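Local coordinates for protein 2-C-methyl-D-erythritol 4-phosphate cytidylyltransferase (Anaerococcus prevotii, PDB 4KT7) that probably catalyses transfer of a cytidylyl group from CTP to 2-C-methyl-D-erythritol 4-phosphate, releasing diphosphate, in the non-mevalonate route to isoprenoids, at residues 8-14 / 53-59. Sequence-based numbering, arbitrary orientation.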
loop_
_atom_site.group_PDB
_atom_site.type_symbol
_atom_site.label_atom_id
_atom_site.label_comp_id
_atom_site.label_asym_id
_atom_site.label_seq_id
_atom_site.Cartn_x
_atom_site.Cartn_y
_atom_site.Cartn_z
ATOM N N LYS A 8 -7.297 7.368 -34.100
ATOM C CA LYS A 8 -6.205 6.397 -34.037
ATOM C C LYS A 8 -6.686 5.062 -33.503
ATOM O O LYS A 8 -7.464 5.014 -32.547
ATOM C CB LYS A 8 -5.065 6.911 -33.154
ATOM C CG LYS A 8 -4.287 8.095 -33.719
ATOM C CD LYS A 8 -3.450 8.721 -32.608
ATOM C CE LYS A 8 -2.387 9.650 -33.154
ATOM N NZ LYS A 8 -1.594 10.223 -32.037
ATOM N N PHE A 9 -6.196 3.987 -34.116
ATOM C CA PHE A 9 -6.486 2.613 -33.719
ATOM C C PHE A 9 -5.870 2.342 -32.344
ATOM O O PHE A 9 -4.670 2.571 -32.147
ATOM C CB PHE A 9 -5.853 1.697 -34.768
ATOM C CG PHE A 9 -6.247 0.253 -34.669
ATOM C CD1 PHE A 9 -5.735 -0.558 -33.678
ATOM C CD2 PHE A 9 -7.072 -0.316 -35.633
ATOM C CE1 PHE A 9 -6.076 -1.895 -33.615
ATOM C CE2 PHE A 9 -7.409 -1.664 -35.575
ATOM C CZ PHE A 9 -6.909 -2.447 -34.566
ATOM N N ILE A 10 -6.681 1.843 -31.407
ATOM C CA ILE A 10 -6.222 1.573 -30.038
ATOM C C ILE A 10 -6.169 0.066 -29.774
ATOM O O ILE A 10 -7.138 -0.657 -30.046
ATOM C CB ILE A 10 -7.152 2.244 -28.975
ATOM C CG1 ILE A 10 -7.254 3.757 -29.222
ATOM C CG2 ILE A 10 -6.657 1.945 -27.550
ATOM C CD1 ILE A 10 -8.241 4.491 -28.304
ATOM N N SER A 11 -5.033 -0.417 -29.267
ATOM C CA SER A 11 -4.910 -1.831 -28.884
ATOM C C SER A 11 -4.812 -1.950 -27.372
ATOM O O SER A 11 -4.282 -1.053 -26.713
ATOM C CB SER A 11 -3.646 -2.453 -29.478
ATOM O OG SER A 11 -3.617 -2.305 -30.882
ATOM N N ALA A 12 -5.325 -3.051 -26.815
ATOM C CA ALA A 12 -5.121 -3.336 -25.393
ATOM C C ALA A 12 -4.408 -4.665 -25.253
ATOM O O ALA A 12 -4.731 -5.630 -25.961
ATOM C CB ALA A 12 -6.439 -3.347 -24.629
ATOM N N ILE A 13 -3.421 -4.687 -24.361
ATOM C CA ILE A 13 -2.666 -5.877 -24.026
ATOM C C ILE A 13 -2.997 -6.230 -22.575
ATOM O O ILE A 13 -2.679 -5.463 -21.667
ATOM C CB ILE A 13 -1.142 -5.600 -24.147
ATOM C CG1 ILE A 13 -0.761 -5.330 -25.606
ATOM C CG2 ILE A 13 -0.330 -6.762 -23.604
ATOM C CD1 ILE A 13 0.715 -4.960 -25.804
ATOM N N ILE A 14 -3.659 -7.371 -22.364
ATOM C CA ILE A 14 -4.008 -7.853 -21.025
ATOM C C ILE A 14 -3.041 -8.972 -20.650
ATOM O O ILE A 14 -3.036 -10.034 -21.288
ATOM C CB ILE A 14 -5.415 -8.477 -20.995
ATOM C CG1 ILE A 14 -6.483 -7.508 -21.525
ATOM C CG2 ILE A 14 -5.750 -8.930 -19.585
ATOM C CD1 ILE A 14 -6.645 -6.263 -20.691
ATOM N N ILE A 53 -11.537 0.757 -27.516
ATOM C CA ILE A 53 -10.435 -0.170 -27.762
ATOM C C ILE A 53 -10.765 -0.990 -29.017
ATOM O O ILE A 53 -11.837 -1.593 -29.092
ATOM C CB ILE A 53 -10.238 -1.094 -26.548
ATOM C CG1 ILE A 53 -9.721 -0.269 -25.352
ATOM C CG2 ILE A 53 -9.297 -2.239 -26.880
ATOM C CD1 ILE A 53 -9.795 -1.004 -24.008
ATOM N N ASP A 54 -9.862 -1.011 -29.999
ATOM C CA ASP A 54 -10.162 -1.668 -31.281
ATOM C C ASP A 54 -9.805 -3.150 -31.318
ATOM O O ASP A 54 -10.358 -3.900 -32.115
ATOM C CB ASP A 54 -9.481 -0.947 -32.446
ATOM C CG ASP A 54 -9.962 0.480 -32.604
ATOM O OD1 ASP A 54 -11.126 0.649 -32.999
ATOM O OD2 ASP A 54 -9.177 1.426 -32.326
ATOM N N GLU A 55 -8.871 -3.563 -30.471
ATOM C CA GLU A 55 -8.490 -4.973 -30.386
ATOM C C GLU A 55 -7.926 -5.278 -29.022
ATOM O O GLU A 55 -7.379 -4.394 -28.359
ATOM C CB GLU A 55 -7.409 -5.313 -31.410
ATOM C CG GLU A 55 -6.026 -4.847 -31.009
ATOM C CD GLU A 55 -4.946 -5.182 -32.037
ATOM O OE1 GLU A 55 -5.192 -6.004 -32.957
ATOM O OE2 GLU A 55 -3.843 -4.610 -31.920
ATOM N N ILE A 56 -8.025 -6.542 -28.617
ATOM C CA ILE A 56 -7.534 -6.972 -27.308
ATOM C C ILE A 56 -6.608 -8.176 -27.465
ATOM O O ILE A 56 -7.002 -9.205 -28.038
ATOM C CB ILE A 56 -8.712 -7.379 -26.388
ATOM C CG1 ILE A 56 -9.674 -6.201 -26.168
ATOM C CG2 ILE A 56 -8.201 -7.926 -25.041
ATOM C CD1 ILE A 56 -10.883 -6.579 -25.292
ATOM N N ILE A 57 -5.392 -8.048 -26.944
ATOM C CA ILE A 57 -4.392 -9.116 -26.984
ATOM C C ILE A 57 -4.178 -9.640 -25.571
ATOM O O ILE A 57 -3.774 -8.882 -24.678
ATOM C CB ILE A 57 -3.016 -8.609 -27.485
ATOM C CG1 ILE A 57 -3.146 -7.871 -28.817
ATOM C CG2 ILE A 57 -2.035 -9.767 -27.621
ATOM C CD1 ILE A 57 -3.826 -8.634 -29.842
ATOM N N LEU A 58 -4.492 -10.917 -25.363
ATOM C CA LEU A 58 -4.213 -11.593 -24.102
ATOM C C LEU A 58 -2.842 -12.213 -24.194
ATOM O O LEU A 58 -2.499 -12.859 -25.182
ATOM C CB LEU A 58 -5.220 -12.708 -23.837
ATOM C CG LEU A 58 -6.613 -12.273 -23.412
ATOM C CD1 LEU A 58 -7.599 -13.416 -23.620
ATOM C CD2 LEU A 58 -6.567 -11.888 -21.952
ATOM N N VAL A 59 -2.038 -12.031 -23.166
ATOM C CA VAL A 59 -0.774 -12.740 -23.152
ATOM C C VAL A 59 -0.875 -13.809 -22.070
ATOM O O VAL A 59 -1.104 -13.494 -20.888
ATOM C CB VAL A 59 0.402 -11.782 -22.913
ATOM C CG1 VAL A 59 1.703 -12.520 -23.076
ATOM C CG2 VAL A 59 0.351 -10.600 -23.916
#
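One face of Phe9 lies over Asp54 CB, which sits 3.6 Å from the centroid of the ring and almost on its normal, a CH-pi contact. The ring gets there because CG stands opposite the backbone N (chi1 -170°), which swings it across to residues 53-59. Beyond CB the carboxylate, its plane tilted to the ring, leads toward the Phe9 backbone and takes the N-H of Ile10 on the anti lone pair of OD2, at 2.7 Å from N and nearly straight; Ser1 N is a second donor to this oxygen. Ile10 O answers by accepting Asp54 N, also at 2.7 Å, so backbone and side chain of Asp54 both hold Ile10.

Strands 10-16 and 55-60 are parallel neighbours in the Rossmann-like sheet of the GT-A nucleotidyltransferase fold, linked by a crossover through helix 39-48. Glu55 rises on the same face of the sheet as Ser11. With CG between its backbone N and carbonyl carbon (chi1 77°), its extended chain carries OE2 to within 2.5 Å of Ser11 OG, which donates from the anti side, 24° out of the carboxylate plane. Asp100 N also reaches OE2, while Arg80 forms a salt bridge to OE1, so both oxygens of this buried carboxylate have polar partners, which probably favours its charged form.

Backbone bonds continue the pairing up to Val59 N, 2.9 Å from Ile14 O. Ile14, Ile53 and Leu58 pack on Val47 and Leu44 of the helix; Ile14 and Leu58 lie side by side, CB to CD2 3.7 Å. On the same face of the sheet, Ala12 CB meets Ile53 CG2 at 3.8 Å. On the Ser11 face, Ile13 and Val59 touch through their CG2 methyls.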